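Local atomic coordinates of Acarbose/maltose binding protein GacH (Streptomyces glaucescens, PDB entry 3K01), a protein that binds acarbose and an acarbose homolog as the solute receptor of an ABC transporter, and probably maltose as well. Residues E150-E158 with A169-A179. Sequence-based numbering, arbitrary orientation.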
loop_
_atom_site.group_PDB
_atom_site.type_symbol
_atom_site.label_atom_id
_atom_site.label_comp_id
_atom_site.label_asym_id
_atom_site.label_seq_id
_atom_site.Cartn_x
_atom_site.Cartn_y
_atom_site.Cartn_z
ATOM N N GLU A 150 -16.270 -21.210 -3.340
ATOM C CA GLU A 150 -17.465 -22.035 -3.428
ATOM C C GLU A 150 -18.586 -21.293 -4.134
ATOM O O GLU A 150 -19.324 -21.893 -4.908
ATOM C CB GLU A 150 -17.897 -22.499 -2.050
ATOM C CG GLU A 150 -19.063 -23.473 -2.088
ATOM C CD GLU A 150 -20.417 -22.821 -1.971
ATOM O OE1 GLU A 150 -20.570 -21.662 -1.493
ATOM O OE2 GLU A 150 -21.400 -23.503 -2.362
ATOM N N LEU A 151 -18.762 -19.994 -3.853
ATOM C CA LEU A 151 -19.824 -19.268 -4.544
ATOM C C LEU A 151 -19.539 -19.136 -6.027
ATOM O O LEU A 151 -20.435 -19.295 -6.861
ATOM C CB LEU A 151 -20.069 -17.895 -3.905
ATOM C CG LEU A 151 -20.689 -17.917 -2.501
ATOM C CD1 LEU A 151 -20.743 -16.484 -1.944
ATOM C CD2 LEU A 151 -22.101 -18.513 -2.515
ATOM N N LEU A 152 -18.289 -18.879 -6.387
ATOM C CA LEU A 152 -17.980 -18.798 -7.816
ATOM C C LEU A 152 -18.125 -20.163 -8.490
ATOM O O LEU A 152 -18.618 -20.252 -9.622
ATOM C CB LEU A 152 -16.594 -18.214 -8.083
ATOM C CG LEU A 152 -16.506 -16.669 -8.171
ATOM C CD1 LEU A 152 -16.906 -15.965 -6.873
ATOM C CD2 LEU A 152 -15.120 -16.229 -8.620
ATOM N N THR A 153 -17.735 -21.223 -7.791
ATOM C CA THR A 153 -17.831 -22.573 -8.348
ATOM C C THR A 153 -19.289 -22.941 -8.510
ATOM O O THR A 153 -19.691 -23.460 -9.575
ATOM C CB THR A 153 -17.123 -23.572 -7.429
ATOM O OG1 THR A 153 -15.748 -23.244 -7.403
ATOM C CG2 THR A 153 -17.248 -25.005 -7.974
ATOM N N LYS A 154 -20.114 -22.663 -7.500
ATOM C CA LYS A 154 -21.529 -22.985 -7.588
ATOM C C LYS A 154 -22.149 -22.246 -8.771
ATOM O O LYS A 154 -22.973 -22.822 -9.508
ATOM C CB LYS A 154 -22.240 -22.665 -6.278
ATOM C CG LYS A 154 -23.716 -23.013 -6.296
ATOM C CD LYS A 154 -24.231 -23.208 -4.891
ATOM C CE LYS A 154 -25.560 -23.979 -4.882
ATOM N NZ LYS A 154 -25.376 -25.450 -4.889
ATOM N N ALA A 155 -21.727 -21.001 -9.000
ATOM C CA ALA A 155 -22.280 -20.185 -10.077
ATOM C C ALA A 155 -21.698 -20.565 -11.441
ATOM O O ALA A 155 -22.227 -20.135 -12.482
ATOM C CB ALA A 155 -22.023 -18.718 -9.789
ATOM N N GLY A 156 -20.597 -21.313 -11.467
ATOM C CA GLY A 156 -19.955 -21.732 -12.711
ATOM C C GLY A 156 -19.058 -20.704 -13.371
ATOM O O GLY A 156 -18.734 -20.811 -14.559
ATOM N N VAL A 157 -18.612 -19.698 -12.614
ATOM C CA VAL A 157 -17.890 -18.603 -13.247
ATOM C C VAL A 157 -16.406 -18.625 -12.909
ATOM O O VAL A 157 -16.005 -19.145 -11.856
ATOM C CB VAL A 157 -18.471 -17.232 -12.861
ATOM C CG1 VAL A 157 -19.942 -17.126 -13.228
ATOM C CG2 VAL A 157 -18.271 -16.949 -11.388
ATOM N N GLU A 158 -15.609 -18.031 -13.795
ATOM C CA GLU A 158 -14.194 -17.809 -13.547
ATOM C C GLU A 158 -14.030 -16.520 -12.760
ATOM O O GLU A 158 -14.891 -15.644 -12.789
ATOM C CB GLU A 158 -13.409 -17.659 -14.857
ATOM C CG GLU A 158 -13.511 -18.823 -15.850
ATOM C CD GLU A 158 -13.139 -20.174 -15.266
ATOM O OE1 GLU A 158 -13.796 -21.175 -15.656
ATOM O OE2 GLU A 158 -12.191 -20.255 -14.444
ATOM N N ALA A 169 -20.154 -11.935 -14.151
ATOM C CA ALA A 169 -19.988 -12.929 -13.107
ATOM C C ALA A 169 -20.929 -12.641 -11.947
ATOM O O ALA A 169 -21.543 -13.567 -11.396
ATOM C CB ALA A 169 -18.555 -12.942 -12.636
ATOM N N ALA A 170 -21.068 -11.372 -11.580
ATOM C CA ALA A 170 -21.966 -10.985 -10.497
ATOM C C ALA A 170 -23.405 -11.396 -10.779
ATOM O O ALA A 170 -24.086 -11.931 -9.879
ATOM C CB ALA A 170 -21.907 -9.490 -10.283
ATOM N N ALA A 171 -23.869 -11.175 -12.001
ATOM C CA ALA A 171 -25.232 -11.562 -12.332
ATOM C C ALA A 171 -25.421 -13.069 -12.238
ATOM O O ALA A 171 -26.481 -13.532 -11.789
ATOM C CB ALA A 171 -25.617 -11.036 -13.704
ATOM N N GLU A 172 -24.422 -13.850 -12.642
ATOM C CA GLU A 172 -24.505 -15.312 -12.528
ATOM C C GLU A 172 -24.513 -15.735 -11.059
ATOM O O GLU A 172 -25.249 -16.649 -10.677
ATOM C CB GLU A 172 -23.321 -15.968 -13.248
ATOM C CG GLU A 172 -23.215 -15.645 -14.751
ATOM C CD GLU A 172 -22.476 -16.726 -15.522
ATOM O OE1 GLU A 172 -22.906 -17.899 -15.473
ATOM O OE2 GLU A 172 -21.470 -16.397 -16.180
ATOM N N ILE A 173 -23.660 -15.113 -10.250
ATOM C CA ILE A 173 -23.598 -15.413 -8.834
ATOM C C ILE A 173 -24.946 -15.110 -8.182
ATOM O O ILE A 173 -25.487 -15.930 -7.414
ATOM C CB ILE A 173 -22.436 -14.632 -8.193
ATOM C CG1 ILE A 173 -21.103 -15.247 -8.630
ATOM C CG2 ILE A 173 -22.570 -14.666 -6.671
ATOM C CD1 ILE A 173 -19.925 -14.273 -8.462
ATOM N N THR A 174 -25.528 -13.958 -8.463
ATOM C CA THR A 174 -26.821 -13.628 -7.875
ATOM C C THR A 174 -27.901 -14.634 -8.312
ATOM O O THR A 174 -28.694 -15.105 -7.492
ATOM C CB THR A 174 -27.215 -12.183 -8.159
ATOM O OG1 THR A 174 -26.183 -11.337 -7.643
ATOM C CG2 THR A 174 -28.532 -11.839 -7.465
ATOM N N GLU A 175 -27.943 -14.979 -9.595
ATOM C CA GLU A 175 -28.985 -15.890 -10.067
ATOM C C GLU A 175 -28.874 -17.233 -9.365
ATOM O O GLU A 175 -29.896 -17.857 -9.025
ATOM C CB GLU A 175 -28.897 -16.050 -11.583
ATOM C CG GLU A 175 -30.026 -16.875 -12.199
ATOM C CD GLU A 175 -29.673 -18.326 -12.422
ATOM O OE1 GLU A 175 -28.609 -18.793 -12.001
ATOM O OE2 GLU A 175 -30.499 -19.040 -13.053
ATOM N N LYS A 176 -27.665 -17.735 -9.230
ATOM C CA LYS A 176 -27.451 -19.098 -8.731
ATOM C C LYS A 176 -27.500 -19.229 -7.225
ATOM O O LYS A 176 -27.891 -20.282 -6.702
ATOM C CB LYS A 176 -26.084 -19.613 -9.212
ATOM C CG LYS A 176 -25.820 -21.104 -8.993
ATOM C CD LYS A 176 -26.318 -21.927 -10.179
ATOM C CE LYS A 176 -26.160 -23.398 -9.904
ATOM N NZ LYS A 176 -26.724 -24.076 -11.091
ATOM N N THR A 177 -27.055 -18.193 -6.518
ATOM C CA THR A 177 -26.808 -18.281 -5.076
ATOM C C THR A 177 -27.540 -17.218 -4.263
ATOM O O THR A 177 -27.598 -17.342 -3.044
ATOM C CB THR A 177 -25.298 -18.157 -4.742
ATOM O OG1 THR A 177 -24.886 -16.782 -4.860
ATOM C CG2 THR A 177 -24.416 -19.052 -5.614
ATOM N N GLY A 178 -28.038 -16.174 -4.905
ATOM C CA GLY A 178 -28.617 -15.047 -4.197
ATOM C C GLY A 178 -27.585 -14.022 -3.708
ATOM O O GLY A 178 -27.972 -12.920 -3.325
ATOM N N ALA A 179 -26.300 -14.370 -3.655
ATOM C CA ALA A 179 -25.284 -13.407 -3.209
ATOM C C ALA A 179 -25.106 -12.312 -4.236
ATOM O O ALA A 179 -25.245 -12.551 -5.423
ATOM C CB ALA A 179 -23.975 -14.116 -2.984
#
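Ala155 sits on Ile173 where two consecutive helices, 149-155 and 163-177, cross in one lobe of this periplasmic-binding-protein-type fold; segments 150-155 and 169-177 run at 85° to each other, with a closest axis approach of 8.9 Å. With so small a residue at the crossing, Ala155 CB comes to 3.8 Å from Ile173 CG1. Ile173 has CG1 anti to its carbonyl carbon (chi1 -72°) and an extended chi2, which carries CD1 on to Leu152 CD1, 3.8 Å away; strand 254-259 lies beneath, with Ala255 touching Leu151, Leu152 and Ile173. A Schellman motif at Gly156 ends the first helix and brings Val157 back against the second. Val157 CG2 faces Ala169 CB and the end of Ile173, while CG1 runs alongside the Glu172 side chain in the opposite sense, 3.4 Å from OE2. Lys176 lays its aliphatic part over the last turn of helix 149-155: CG stands anti to the backbone N (chi1 -169°), and the chain then bends at chi2, setting CE 3.3 Å from Lys154 O. The Lys154 chain crosses it at about a right angle, and Lys154 NZ stays 6.5 Å from Lys176 NZ. Next to the lysines, Leu151 sends CD1 to Ala179 CB and CD2 to Thr177 CG2. Thr177 OG1 donates to Ile173 O from above the carbonyl plane and accepts the N-H of Ala179 (Ala179 N to Thr177 OG1 3.0 Å), closing an ST turn.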